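PDB 6RX9: tetracycline repressor protein class G from Acinetobacter baumannii, which represses the tetracycline resistance gene tetA by binding its operator DNA through a helix-turn-helix, and loses affinity for that DNA when tetracycline binds. Local coordinates for residues M22-L30 with N47-L55; A136-S144 with F188-F199. All coordinates share one frame; numbering follows the deposited sequence.

Interaction 1: residues M22-L30 with N47-L55; sequences MDSLTTRKL and NKRALLDAL
K48 stretches across to the M22-L25 turn that leads into the helix-turn-helix of this TetR-family DNA-binding domain, joining helix 48-59 to segment 22-30. Its chain is fully extended, with CG anti to the backbone N (chi1 180°), and this carries the ammonium group to two backbone carbonyls: K48 NZ donates to M22 O at 2.8 Å and to L25 O, also at 2.8 Å. Both oxygens take the donor in their carbonyl planes, with C=O...N angles of 150° and 152°. The lysine thus ties together both ends of the turn just before T26, whose hydroxyl caps helix 27-34.

Deeper in, the leucines meet by their methyls. L25 CD2 points end-on at L55 CD1, 3.8 Å away, and also faces L51 CD2. From the first turn of helix 27-34, L30 comes tip to tip with L51, so that L51 CD2 is met by two leucine methyls, one from before the T26 cap in sequence and one from after it. L16 of helix 6-20 packs on L25, and I10 and L14 on L51 and L55, so this leucine layer joins helix 48-59 to the DNA-binding domain. The extended M22 chain crosses L52 at about a right angle, CE to CD1 4.0 Å. M22 also touches R98 and I99 of helix 96-102, and R98 forms a salt bridge with D23. Beside the start of helix 48-59, T27 CG2 rests 4.0 Å from K48 N.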
loop_
_atom_site.group_PDB
_atom_site.type_symbol
_atom_site.label_atom_id
_atom_site.label_comp_id
_atom_site.label_asym_id
_atom_site.label_seq_id
_atom_site.Cartn_x
_atom_site.Cartn_y
_atom_site.Cartn_z
ATOM N N MET A 22 -14.987 7.556 -4.366
ATOM C CA MET A 22 -14.036 8.650 -4.029
ATOM C C MET A 22 -13.963 9.678 -5.168
ATOM O O MET A 22 -13.926 10.891 -4.875
ATOM C CB MET A 22 -12.655 8.034 -3.795
ATOM C CG MET A 22 -11.572 9.000 -3.388
ATOM S SD MET A 22 -9.996 8.109 -3.303
ATOM C CE MET A 22 -8.915 9.401 -2.692
ATOM N N ASP A 23 -13.938 9.208 -6.418
ATOM C CA ASP A 23 -13.719 10.051 -7.625
ATOM C C ASP A 23 -14.937 10.955 -7.863
ATOM O O ASP A 23 -14.723 12.130 -8.208
ATOM C CB ASP A 23 -13.384 9.185 -8.845
ATOM C CG ASP A 23 -12.046 8.466 -8.743
ATOM O OD1 ASP A 23 -11.211 8.880 -7.911
ATOM O OD2 ASP A 23 -11.843 7.494 -9.501
ATOM N N SER A 24 -16.157 10.437 -7.676
ATOM C CA SER A 24 -17.438 11.148 -7.942
ATOM C C SER A 24 -17.868 12.000 -6.739
ATOM O O SER A 24 -18.779 12.829 -6.913
ATOM C CB SER A 24 -18.528 10.181 -8.327
ATOM O OG SER A 24 -18.233 9.561 -9.567
ATOM N N LEU A 25 -17.263 11.796 -5.565
ATOM C CA LEU A 25 -17.591 12.553 -4.324
ATOM C C LEU A 25 -17.196 14.024 -4.511
ATOM O O LEU A 25 -16.052 14.280 -4.922
ATOM C CB LEU A 25 -16.850 11.912 -3.145
ATOM C CG LEU A 25 -17.133 12.504 -1.766
ATOM C CD1 LEU A 25 -18.618 12.453 -1.437
ATOM C CD2 LEU A 25 -16.328 11.778 -0.697
ATOM N N THR A 26 -18.126 14.951 -4.258
ATOM C CA THR A 26 -17.879 16.420 -4.250
ATOM C C THR A 26 -18.582 17.037 -3.038
ATOM O O THR A 26 -19.589 16.461 -2.580
ATOM C CB THR A 26 -18.325 17.094 -5.556
ATOM O OG1 THR A 26 -19.751 17.172 -5.590
ATOM C CG2 THR A 26 -17.825 16.375 -6.790
ATOM N N THR A 27 -18.071 18.173 -2.556
ATOM C CA THR A 27 -18.663 18.961 -1.442
ATOM C C THR A 27 -20.057 19.454 -1.854
ATOM O O THR A 27 -20.936 19.528 -0.981
ATOM C CB THR A 27 -17.738 20.112 -1.024
ATOM O OG1 THR A 27 -17.475 20.920 -2.171
ATOM C CG2 THR A 27 -16.431 19.627 -0.434
ATOM N N ARG A 28 -20.265 19.750 -3.139
ATOM C CA ARG A 28 -21.578 20.217 -3.657
ATOM C C ARG A 28 -22.616 19.094 -3.519
ATOM O O ARG A 28 -23.732 19.385 -3.048
ATOM C CB ARG A 28 -21.464 20.695 -5.107
ATOM C CG ARG A 28 -22.692 21.442 -5.604
ATOM C CD ARG A 28 -23.085 22.601 -4.702
ATOM N NE ARG A 28 -24.270 23.293 -5.181
ATOM C CZ ARG A 28 -24.289 24.185 -6.168
ATOM N NH1 ARG A 28 -25.433 24.749 -6.516
ATOM N NH2 ARG A 28 -23.177 24.506 -6.808
ATOM N N LYS A 29 -22.261 17.865 -3.899
ATOM C CA LYS A 29 -23.154 16.675 -3.801
ATOM C C LYS A 29 -23.463 16.387 -2.327
ATOM O O LYS A 29 -24.616 16.010 -2.030
ATOM C CB LYS A 29 -22.518 15.468 -4.496
ATOM C CG LYS A 29 -22.566 15.515 -6.018
ATOM C CD LYS A 29 -21.793 14.396 -6.677
ATOM C CE LYS A 29 -21.817 14.475 -8.187
ATOM N NZ LYS A 29 -20.970 13.425 -8.799
ATOM N N LEU A 30 -22.480 16.580 -1.441
ATOM C CA LEU A 30 -22.633 16.377 0.025
ATOM C C LEU A 30 -23.671 17.365 0.575
ATOM O O LEU A 30 -24.595 16.914 1.275
ATOM C CB LEU A 30 -21.271 16.556 0.704
ATOM C CG LEU A 30 -21.250 16.356 2.219
ATOM C CD1 LEU A 30 -21.983 15.085 2.620
ATOM C CD2 LEU A 30 -19.819 16.332 2.733
ATOM N N ASN A 47 -12.835 22.411 0.985
ATOM C CA ASN A 47 -12.399 21.670 -0.229
ATOM C C ASN A 47 -12.519 20.158 -0.001
ATOM O O ASN A 47 -12.657 19.726 1.164
ATOM C CB ASN A 47 -10.984 22.082 -0.646
ATOM C CG ASN A 47 -10.004 22.069 0.508
ATOM O OD1 ASN A 47 -9.723 21.017 1.076
ATOM N ND2 ASN A 47 -9.493 23.235 0.871
ATOM N N LYS A 48 -12.472 19.393 -1.093
ATOM C CA LYS A 48 -12.610 17.915 -1.098
ATOM C C LYS A 48 -11.469 17.291 -0.285
ATOM O O LYS A 48 -11.730 16.292 0.401
ATOM C CB LYS A 48 -12.605 17.391 -2.537
ATOM C CG LYS A 48 -12.734 15.882 -2.677
ATOM C CD LYS A 48 -12.957 15.441 -4.105
ATOM C CE LYS A 48 -13.026 13.938 -4.252
ATOM N NZ LYS A 48 -13.485 13.554 -5.606
ATOM N N ARG A 49 -10.260 17.855 -0.381
ATOM C CA ARG A 49 -9.046 17.375 0.335
ATOM C C ARG A 49 -9.339 17.318 1.841
ATOM O O ARG A 49 -9.043 16.280 2.463
ATOM C CB ARG A 49 -7.851 18.285 0.030
ATOM C CG ARG A 49 -6.536 17.845 0.658
ATOM C CD ARG A 49 -6.125 16.439 0.256
ATOM N NE ARG A 49 -6.546 15.427 1.220
ATOM C CZ ARG A 49 -6.545 14.112 1.004
ATOM N NH1 ARG A 49 -6.947 13.292 1.961
ATOM N NH2 ARG A 49 -6.160 13.618 -0.161
ATOM N N ALA A 50 -9.915 18.387 2.399
ATOM C CA ALA A 50 -10.259 18.497 3.836
ATOM C C ALA A 50 -11.278 17.411 4.205
ATOM O O ALA A 50 -11.103 16.777 5.261
ATOM C CB ALA A 50 -10.775 19.882 4.143
ATOM N N LEU A 51 -12.287 17.189 3.354
ATOM C CA LEU A 51 -13.333 16.145 3.550
ATOM C C LEU A 51 -12.677 14.755 3.579
ATOM O O LEU A 51 -12.999 13.970 4.501
ATOM C CB LEU A 51 -14.371 16.243 2.428
ATOM C CG LEU A 51 -15.464 15.175 2.443
ATOM C CD1 LEU A 51 -16.225 15.191 3.758
ATOM C CD2 LEU A 51 -16.417 15.354 1.271
ATOM N N LEU A 52 -11.802 14.460 2.612
ATOM C CA LEU A 52 -11.101 13.148 2.511
ATOM C C LEU A 52 -10.271 12.906 3.781
ATOM O O LEU A 52 -10.284 11.761 4.272
ATOM C CB LEU A 52 -10.219 13.114 1.257
ATOM C CG LEU A 52 -10.958 13.050 -0.079
ATOM C CD1 LEU A 52 -9.977 12.927 -1.232
ATOM C CD2 LEU A 52 -11.960 11.907 -0.109
ATOM N N ASP A 53 -9.577 13.933 4.284
ATOM C CA ASP A 53 -8.786 13.873 5.547
ATOM C C ASP A 53 -9.686 13.409 6.700
ATOM O O ASP A 53 -9.251 12.521 7.469
ATOM C CB ASP A 53 -8.144 15.221 5.889
ATOM C CG ASP A 53 -7.015 15.647 4.963
ATOM O OD1 ASP A 53 -6.526 14.797 4.193
ATOM O OD2 ASP A 53 -6.636 16.833 5.018
ATOM N N ALA A 54 -10.889 13.981 6.818
ATOM C CA ALA A 54 -11.868 13.674 7.890
ATOM C C ALA A 54 -12.415 12.251 7.719
ATOM O O ALA A 54 -12.584 11.559 8.744
ATOM C CB ALA A 54 -12.979 14.694 7.894
ATOM N N LEU A 55 -12.682 11.828 6.480
ATOM C CA LEU A 55 -13.171 10.459 6.161
ATOM C C LEU A 55 -12.106 9.434 6.569
ATOM O O LEU A 55 -12.480 8.422 7.194
ATOM C CB LEU A 55 -13.496 10.353 4.666
ATOM C CG LEU A 55 -14.765 11.078 4.215
ATOM C CD1 LEU A 55 -14.860 11.111 2.697
ATOM C CD2 LEU A 55 -16.008 10.436 4.811
#

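Interaction 2: residues A136-S144 with F188-F199; sequences AVSHYVVGS and FNFGLDSLIAGF
Y140 is the knob of this antiparallel helix pair in the all-helical C-terminal domain of the TetR fold: its side chain drops into a hole on helix 185-202 formed by F188, G191, L192 and L195. The pair contributes to the four-helix bundle through which TetR-family subunits dimerise, L195 and F199 packing on G191 and S194 of the second subunit. The axes of the two segments approach to 10.8 Å, their directions 167° apart. The first torsion of Y140 swings CG away from its own N, and the phenol extends to the partner backbone, where G191 has no side chain and lets it come close: Y140 OH lies 3.2 Å from G191 CA. The floor of the hole is polar at one point. Y140 OH donates to F188 O at 2.7 Å, meeting the carbonyl at 115° and tilted 16° from its plane; the same oxygen accepts the helical bond from L192 N, so two donors hold it.

One wall is the F188 ring, nearly parallel to the phenol but slid so far along that the two barely overlap; Y140 CE2 comes to 3.6 Å from F188 CE1. S144 OG and V141 CG2 line the CD1-CE1-CZ edge of F188. On the other side of the phenol plane from F188, L195 CD2 touches Y140 CB and lies 3.8 Å from V137 CA. Helix 75-91 closes one flank, A83 touching V137 and L192. At the far end of the groove V137 CG2 meets the F199 ring in its plane, 3.8 Å from CE2.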
loop_
_atom_site.group_PDB
_atom_site.type_symbol
_atom_site.label_atom_id
_atom_site.label_comp_id
_atom_site.label_asym_id
_atom_site.label_seq_id
_atom_site.Cartn_x
_atom_site.Cartn_y
_atom_site.Cartn_z
ATOM N N ALA A 136 5.726 -2.495 9.652
ATOM C CA ALA A 136 5.745 -3.568 8.629
ATOM C C ALA A 136 4.345 -4.179 8.477
ATOM O O ALA A 136 3.913 -4.387 7.327
ATOM C CB ALA A 136 6.767 -4.616 8.984
ATOM N N VAL A 137 3.661 -4.451 9.593
ATOM C CA VAL A 137 2.270 -4.995 9.599
ATOM C C VAL A 137 1.355 -4.013 8.849
ATOM O O VAL A 137 0.599 -4.458 7.962
ATOM C CB VAL A 137 1.774 -5.285 11.030
ATOM C CG1 VAL A 137 0.279 -5.570 11.071
ATOM C CG2 VAL A 137 2.548 -6.434 11.663
ATOM N N SER A 138 1.430 -2.721 9.185
ATOM C CA SER A 138 0.620 -1.639 8.562
ATOM C C SER A 138 0.889 -1.580 7.053
ATOM O O SER A 138 -0.089 -1.472 6.290
ATOM C CB SER A 138 0.880 -0.308 9.217
ATOM O OG SER A 138 0.260 -0.248 10.493
ATOM N N HIS A 139 2.161 -1.655 6.645
ATOM C CA HIS A 139 2.583 -1.627 5.216
ATOM C C HIS A 139 1.900 -2.773 4.459
ATOM O O HIS A 139 1.316 -2.513 3.383
ATOM C CB HIS A 139 4.110 -1.705 5.069
ATOM C CG HIS A 139 4.863 -0.576 5.691
ATOM N ND1 HIS A 139 4.276 0.639 5.993
ATOM C CD2 HIS A 139 6.162 -0.465 6.040
ATOM C CE1 HIS A 139 5.177 1.442 6.522
ATOM N NE2 HIS A 139 6.344 0.789 6.556
ATOM N N TYR A 140 1.961 -3.989 5.011
ATOM C CA TYR A 140 1.380 -5.216 4.408
ATOM C C TYR A 140 -0.134 -5.037 4.220
ATOM O O TYR A 140 -0.638 -5.320 3.117
ATOM C CB TYR A 140 1.699 -6.458 5.246
ATOM C CG TYR A 140 0.951 -7.682 4.789
ATOM C CD1 TYR A 140 1.279 -8.312 3.599
ATOM C CD2 TYR A 140 -0.117 -8.183 5.514
ATOM C CE1 TYR A 140 0.579 -9.420 3.152
ATOM C CE2 TYR A 140 -0.827 -9.291 5.082
ATOM C CZ TYR A 140 -0.481 -9.910 3.893
ATOM O OH TYR A 140 -1.170 -11.004 3.459
ATOM N N VAL A 141 -0.842 -4.563 5.251
ATOM C CA VAL A 141 -2.329 -4.427 5.232
ATOM C C VAL A 141 -2.723 -3.424 4.136
ATOM O O VAL A 141 -3.623 -3.740 3.346
ATOM C CB VAL A 141 -2.889 -4.017 6.608
ATOM C CG1 VAL A 141 -4.355 -3.623 6.517
ATOM C CG2 VAL A 141 -2.697 -5.117 7.640
ATOM N N VAL A 142 -2.075 -2.261 4.097
ATOM C CA VAL A 142 -2.379 -1.191 3.101
ATOM C C VAL A 142 -2.184 -1.763 1.692
ATOM O O VAL A 142 -3.112 -1.630 0.878
ATOM C CB VAL A 142 -1.531 0.072 3.339
ATOM C CG1 VAL A 142 -1.597 1.028 2.157
ATOM C CG2 VAL A 142 -1.939 0.772 4.625
ATOM N N GLY A 143 -1.030 -2.383 1.420
ATOM C CA GLY A 143 -0.731 -2.993 0.110
ATOM C C GLY A 143 -1.803 -3.989 -0.298
ATOM O O GLY A 143 -2.263 -3.929 -1.459
ATOM N N SER A 144 -2.204 -4.868 0.628
ATOM C CA SER A 144 -3.196 -5.951 0.402
ATOM C C SER A 144 -4.566 -5.359 0.052
ATOM O O SER A 144 -5.179 -5.813 -0.935
ATOM C CB SER A 144 -3.285 -6.867 1.596
ATOM O OG SER A 144 -4.354 -7.783 1.438
ATOM N N PHE A 188 -4.644 -13.239 2.455
ATOM C CA PHE A 188 -4.311 -12.186 3.449
ATOM C C PHE A 188 -3.722 -12.837 4.707
ATOM O O PHE A 188 -2.639 -12.424 5.156
ATOM C CB PHE A 188 -5.531 -11.343 3.824
ATOM C CG PHE A 188 -5.222 -10.383 4.942
ATOM C CD1 PHE A 188 -4.538 -9.204 4.688
ATOM C CD2 PHE A 188 -5.544 -10.695 6.254
ATOM C CE1 PHE A 188 -4.226 -8.331 5.719
ATOM C CE2 PHE A 188 -5.224 -9.822 7.282
ATOM C CZ PHE A 188 -4.566 -8.643 7.013
ATOM N N ASN A 189 -4.423 -13.835 5.251
ATOM C CA ASN A 189 -4.042 -14.531 6.509
ATOM C C ASN A 189 -2.684 -15.221 6.323
ATOM O O ASN A 189 -1.897 -15.212 7.279
ATOM C CB ASN A 189 -5.144 -15.480 6.986
ATOM C CG ASN A 189 -6.278 -14.740 7.664
ATOM O OD1 ASN A 189 -6.065 -14.046 8.657
ATOM N ND2 ASN A 189 -7.482 -14.867 7.133
ATOM N N PHE A 190 -2.385 -15.747 5.132
ATOM C CA PHE A 190 -1.089 -16.426 4.864
ATOM C C PHE A 190 0.064 -15.421 4.997
ATOM O O PHE A 190 1.045 -15.741 5.685
ATOM C CB PHE A 190 -1.058 -17.120 3.502
ATOM C CG PHE A 190 0.300 -17.684 3.180
ATOM C CD1 PHE A 190 0.727 -18.871 3.757
ATOM C CD2 PHE A 190 1.175 -17.000 2.351
ATOM C CE1 PHE A 190 1.988 -19.376 3.481
ATOM C CE2 PHE A 190 2.435 -17.507 2.077
ATOM C CZ PHE A 190 2.837 -18.696 2.641
ATOM N N GLY A 191 -0.043 -14.249 4.362
ATOM C CA GLY A 191 0.973 -13.182 4.462
ATOM C C GLY A 191 1.131 -12.679 5.890
ATOM O O GLY A 191 2.283 -12.452 6.318
ATOM N N LEU A 192 0.015 -12.491 6.602
ATOM C CA LEU A 192 -0.003 -11.968 7.996
ATOM C C LEU A 192 0.692 -12.972 8.926
ATOM O O LEU A 192 1.578 -12.549 9.691
ATOM C CB LEU A 192 -1.452 -11.722 8.428
ATOM C CG LEU A 192 -1.644 -11.188 9.847
ATOM C CD1 LEU A 192 -0.755 -9.982 10.110
ATOM C CD2 LEU A 192 -3.102 -10.840 10.089
ATOM N N ASP A 193 0.310 -14.249 8.843
ATOM C CA ASP A 193 0.870 -15.357 9.666
ATOM C C ASP A 193 2.373 -15.491 9.391
ATOM O O ASP A 193 3.128 -15.721 10.354
ATOM C CB ASP A 193 0.121 -16.667 9.408
ATOM C CG ASP A 193 -1.299 -16.687 9.947
ATOM O OD1 ASP A 193 -1.631 -15.813 10.777
ATOM O OD2 ASP A 193 -2.065 -17.580 9.536
ATOM N N SER A 194 2.794 -15.347 8.129
ATOM C CA SER A 194 4.218 -15.396 7.706
ATOM C C SER A 194 4.990 -14.233 8.338
ATOM O O SER A 194 6.076 -14.470 8.891
ATOM C CB SER A 194 4.344 -15.394 6.204
ATOM O OG SER A 194 3.739 -16.557 5.656
ATOM N N LEU A 195 4.447 -13.017 8.271
ATOM C CA LEU A 195 5.086 -11.807 8.848
ATOM C C LEU A 195 5.309 -12.021 10.354
ATOM O O LEU A 195 6.443 -11.806 10.826
ATOM C CB LEU A 195 4.186 -10.598 8.570
ATOM C CG LEU A 195 4.832 -9.222 8.727
ATOM C CD1 LEU A 195 6.136 -9.122 7.950
ATOM C CD2 LEU A 195 3.866 -8.128 8.285
ATOM N N ILE A 196 4.275 -12.461 11.076
ATOM C CA ILE A 196 4.314 -12.628 12.562
ATOM C C ILE A 196 5.273 -13.774 12.923
ATOM O O ILE A 196 6.066 -13.592 13.865
ATOM C CB ILE A 196 2.893 -12.822 13.133
ATOM C CG1 ILE A 196 2.057 -11.549 12.963
ATOM C CG2 ILE A 196 2.942 -13.274 14.585
ATOM C CD1 ILE A 196 0.574 -11.751 13.153
ATOM N N ALA A 197 5.218 -14.901 12.202
ATOM C CA ALA A 197 6.125 -16.061 12.391
ATOM C C ALA A 197 7.583 -15.606 12.234
ATOM O O ALA A 197 8.436 -16.072 13.014
ATOM C CB ALA A 197 5.786 -17.162 11.415
ATOM N N GLY A 198 7.853 -14.730 11.261
ATOM C CA GLY A 198 9.187 -14.158 10.991
ATOM C C GLY A 198 9.690 -13.283 12.127
ATOM O O GLY A 198 10.905 -13.322 12.398
ATOM N N PHE A 199 8.808 -12.504 12.760
ATOM C CA PHE A 199 9.152 -11.621 13.906
ATOM C C PHE A 199 9.730 -12.457 15.053
ATOM O O PHE A 199 10.697 -11.993 15.683
ATOM C CB PHE A 199 7.940 -10.821 14.392
ATOM C CG PHE A 199 7.412 -9.785 13.428
ATOM C CD1 PHE A 199 8.244 -9.159 12.511
ATOM C CD2 PHE A 199 6.077 -9.414 13.466
ATOM C CE1 PHE A 199 7.744 -8.201 11.643
ATOM C CE2 PHE A 199 5.582 -8.454 12.598
ATOM C CZ PHE A 199 6.416 -7.850 11.688
#

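In the fold
The two contacts belong to separate domains of the repressor. Interaction 1 lies in the N-terminal DNA-binding region and interaction 2 in the C-terminal domain, on opposite sides of the chain's centre; their centres are 31 Å apart and their nearest atoms about 12 Å, without touching. The side chains of M22 in interaction 1 and H100, a probable magnesium ligand, are about 9 Å apart; in interaction 2 those of V141 and H100 are about 8 Å apart, and those of V137 and N82, a probable tetracycline-binding residue, about 5 Å. In TetR, induction is thought to pass from the helix carrying this histidine to the helix joining the domains, here 96-102 and 48-59, consistent with M22 touching helix 96-102.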